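Local coordinates for putative cell surface protein (PDB 4OFQ) that probably serves as a surface adhesin of Streptococcus pyogenes, its C-terminal part, of the antigen I/II family, being built from beta-sandwich domains, at residues M99-S104 with V124-M129. Numbering follows the deposited sequence. Where two conformers were deposited one is given.
Sequences MRHVLS and VGEFYM. With CA (calcium ion), chain C.
Two antiparallel strands at the edge of a mixed sheet in the antigen I/II C2 domain meet here: strand 97-102, the outermost of the sheet within this chain, pairs Arg-100 with Met-129 and Val-102 with Phe-127. Each pair exchanges two backbone hydrogen bonds; Arg-100 N to Met-129 O (2.9 Å) is nearly straight, whereas Val-102 N reaches Phe-127 O (2.8 Å) at a bent 144°. Between them, on one face, His-101 and Tyr-128 form an offset stack, ring centroids 4.0 Å apart and planes only 5° from parallel. With CG of His-101 trans to the backbone N (chi1 -167°), the imidazole lies with CG and CD2 against CZ of the phenol. His-101 NE2 and Tyr-70 OH are hydrogen-bonded, and Tyr-128 OH hydrogen-bonds to Gly-77 O, giving each ring a polar partner outside the pair. Leu-103 CD2 covers the other side of the imidazole. On the opposite face, Val-102 CB sits over the Phe-127 ring, a CH-pi contact 3.9 Å from the centroid, while Val-102 CG2 meets Met-129 SD. Past the last pair, water 2 links Leu-103 O to Glu-126 OE2. There the chain turns to calcium, bound by Val-124 O (2.3 Å), Glu-126 O and water 3, with Asp-69 OD1 and Tyr-70 O, at the end of strand 64-70, completing the protein ligands. That strand flanks 127-132, and helix 110-119, from the connection between the paired strands, packs Ile-116 onto Phe-127 and Met-129.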
loop_
_atom_site.group_PDB
_atom_site.type_symbol
_atom_site.label_atom_id
_atom_site.label_comp_id
_atom_site.label_asym_id
_atom_site.label_seq_id
_atom_site.Cartn_x
_atom_site.Cartn_y
_atom_site.Cartn_z
ATOM N N MET A 99 22.722 -9.832 9.158
ATOM C CA MET A 99 21.330 -9.730 8.736
ATOM C C MET A 99 20.826 -11.115 8.354
ATOM O O MET A 99 21.321 -11.710 7.396
ATOM C CB MET A 99 21.175 -8.779 7.545
ATOM C CG MET A 99 19.723 -8.654 7.090
ATOM S SD MET A 99 19.445 -7.411 5.807
ATOM C CE MET A 99 20.316 -5.996 6.429
ATOM N N ARG A 100 19.854 -11.633 9.104
ATOM C CA ARG A 100 19.365 -12.993 8.884
ATOM C C ARG A 100 17.879 -12.996 8.557
ATOM O O ARG A 100 17.057 -12.530 9.355
ATOM C CB ARG A 100 19.631 -13.881 10.122
ATOM C CG ARG A 100 21.097 -14.208 10.363
ATOM C CD ARG A 100 21.240 -14.934 11.701
ATOM N NE ARG A 100 22.623 -15.275 12.009
ATOM C CZ ARG A 100 23.122 -16.503 11.926
ATOM N NH1 ARG A 100 22.352 -17.520 11.541
ATOM N NH2 ARG A 100 24.394 -16.714 12.225
ATOM N N HIS A 101 17.529 -13.515 7.385
ATOM C CA HIS A 101 16.129 -13.617 7.021
ATOM C C HIS A 101 15.681 -14.978 7.524
ATOM O O HIS A 101 16.028 -16.011 6.937
ATOM C CB HIS A 101 15.930 -13.497 5.506
ATOM C CG HIS A 101 14.501 -13.290 5.103
ATOM N ND1 HIS A 101 14.085 -13.321 3.792
ATOM C CD2 HIS A 101 13.388 -13.062 5.846
ATOM C CE1 HIS A 101 12.783 -13.104 3.736
ATOM N NE2 HIS A 101 12.335 -12.942 4.969
ATOM N N VAL A 102 14.950 -14.989 8.631
ATOM C CA VAL A 102 14.537 -16.252 9.239
ATOM C C VAL A 102 13.137 -16.666 8.780
ATOM O O VAL A 102 12.138 -16.051 9.167
ATOM C CB VAL A 102 14.584 -16.175 10.764
ATOM C CG1 VAL A 102 14.174 -17.514 11.367
ATOM C CG2 VAL A 102 15.988 -15.773 11.208
ATOM N N LEU A 103 13.060 -17.714 7.964
ATOM C CA LEU A 103 11.782 -18.095 7.363
ATOM C C LEU A 103 10.989 -19.019 8.285
ATOM O O LEU A 103 9.770 -19.155 8.160
ATOM C CB LEU A 103 11.989 -18.730 5.980
ATOM C CG LEU A 103 12.659 -17.811 4.946
ATOM C CD1 LEU A 103 12.832 -18.520 3.598
ATOM C CD2 LEU A 103 11.880 -16.489 4.782
ATOM N N SER A 104 11.696 -19.643 9.216
ATOM C CA SER A 104 11.102 -20.565 10.175
ATOM C C SER A 104 12.111 -20.785 11.294
ATOM O O SER A 104 13.314 -20.807 11.054
ATOM C CB SER A 104 10.763 -21.897 9.508
ATOM O OG SER A 104 10.491 -22.903 10.480
ATOM N N VAL A 124 6.413 -14.145 15.315
ATOM C CA VAL A 124 5.527 -15.096 14.655
ATOM C C VAL A 124 5.895 -15.263 13.187
ATOM O O VAL A 124 6.123 -14.280 12.487
ATOM C CB VAL A 124 4.060 -14.619 14.756
ATOM C CG1 VAL A 124 3.146 -15.438 13.860
ATOM C CG2 VAL A 124 3.588 -14.684 16.198
ATOM N N GLY A 125 5.960 -16.504 12.718
ATOM C CA GLY A 125 6.238 -16.752 11.305
ATOM C C GLY A 125 7.600 -16.235 10.875
ATOM O O GLY A 125 8.568 -16.331 11.640
ATOM N N GLU A 126 7.679 -15.684 9.664
ATOM C CA GLU A 126 8.944 -15.164 9.154
ATOM C C GLU A 126 9.320 -13.862 9.842
ATOM O O GLU A 126 8.457 -13.078 10.222
ATOM C CB GLU A 126 8.870 -14.919 7.643
ATOM C CG GLU A 126 8.392 -16.110 6.834
ATOM C CD GLU A 126 8.206 -15.791 5.367
ATOM O OE1 GLU A 126 8.334 -14.599 4.970
ATOM O OE2 GLU A 126 7.911 -16.737 4.607
ATOM N N PHE A 127 10.619 -13.629 9.991
ATOM C CA PHE A 127 11.086 -12.356 10.501
ATOM C C PHE A 127 12.514 -12.110 10.032
ATOM O O PHE A 127 13.175 -13.025 9.535
ATOM C CB PHE A 127 10.978 -12.315 12.038
ATOM C CG PHE A 127 11.764 -13.385 12.744
ATOM C CD1 PHE A 127 11.222 -14.650 12.933
ATOM C CD2 PHE A 127 13.031 -13.111 13.271
ATOM C CE1 PHE A 127 11.951 -15.644 13.622
ATOM C CE2 PHE A 127 13.761 -14.097 13.964
ATOM C CZ PHE A 127 13.213 -15.354 14.130
ATOM N N TYR A 128 12.966 -10.864 10.131
ATOM C CA TYR A 128 14.381 -10.568 9.984
ATOM C C TYR A 128 14.964 -10.322 11.352
ATOM O O TYR A 128 14.299 -9.762 12.228
ATOM C CB TYR A 128 14.603 -9.300 9.183
ATOM C CG TYR A 128 14.523 -9.488 7.699
ATOM C CD1 TYR A 128 13.321 -9.310 7.027
ATOM C CD2 TYR A 128 15.656 -9.848 6.966
ATOM C CE1 TYR A 128 13.248 -9.474 5.642
ATOM C CE2 TYR A 128 15.590 -10.014 5.590
ATOM C CZ TYR A 128 14.383 -9.825 4.946
ATOM O OH TYR A 128 14.299 -9.989 3.588
ATOM N N MET A 129 16.209 -10.743 11.537
ATOM C CA MET A 129 16.929 -10.385 12.745
ATOM C C MET A 129 18.288 -9.803 12.385
ATOM O O MET A 129 18.884 -10.195 11.379
ATOM C CB MET A 129 17.019 -11.563 13.736
ATOM C CG MET A 129 17.794 -12.783 13.266
ATOM S SD MET A 129 17.577 -14.211 14.371
ATOM C CE MET A 129 18.014 -13.525 15.970
HETATM CA CA CA C . 6.254 -12.570 10.941
HETATM O O HOH W 1 10.644 -17.676 11.428
HETATM O O HOH W 2 7.999 -19.209 5.758
HETATM O O HOH W 3 4.164 -13.373 10.185
#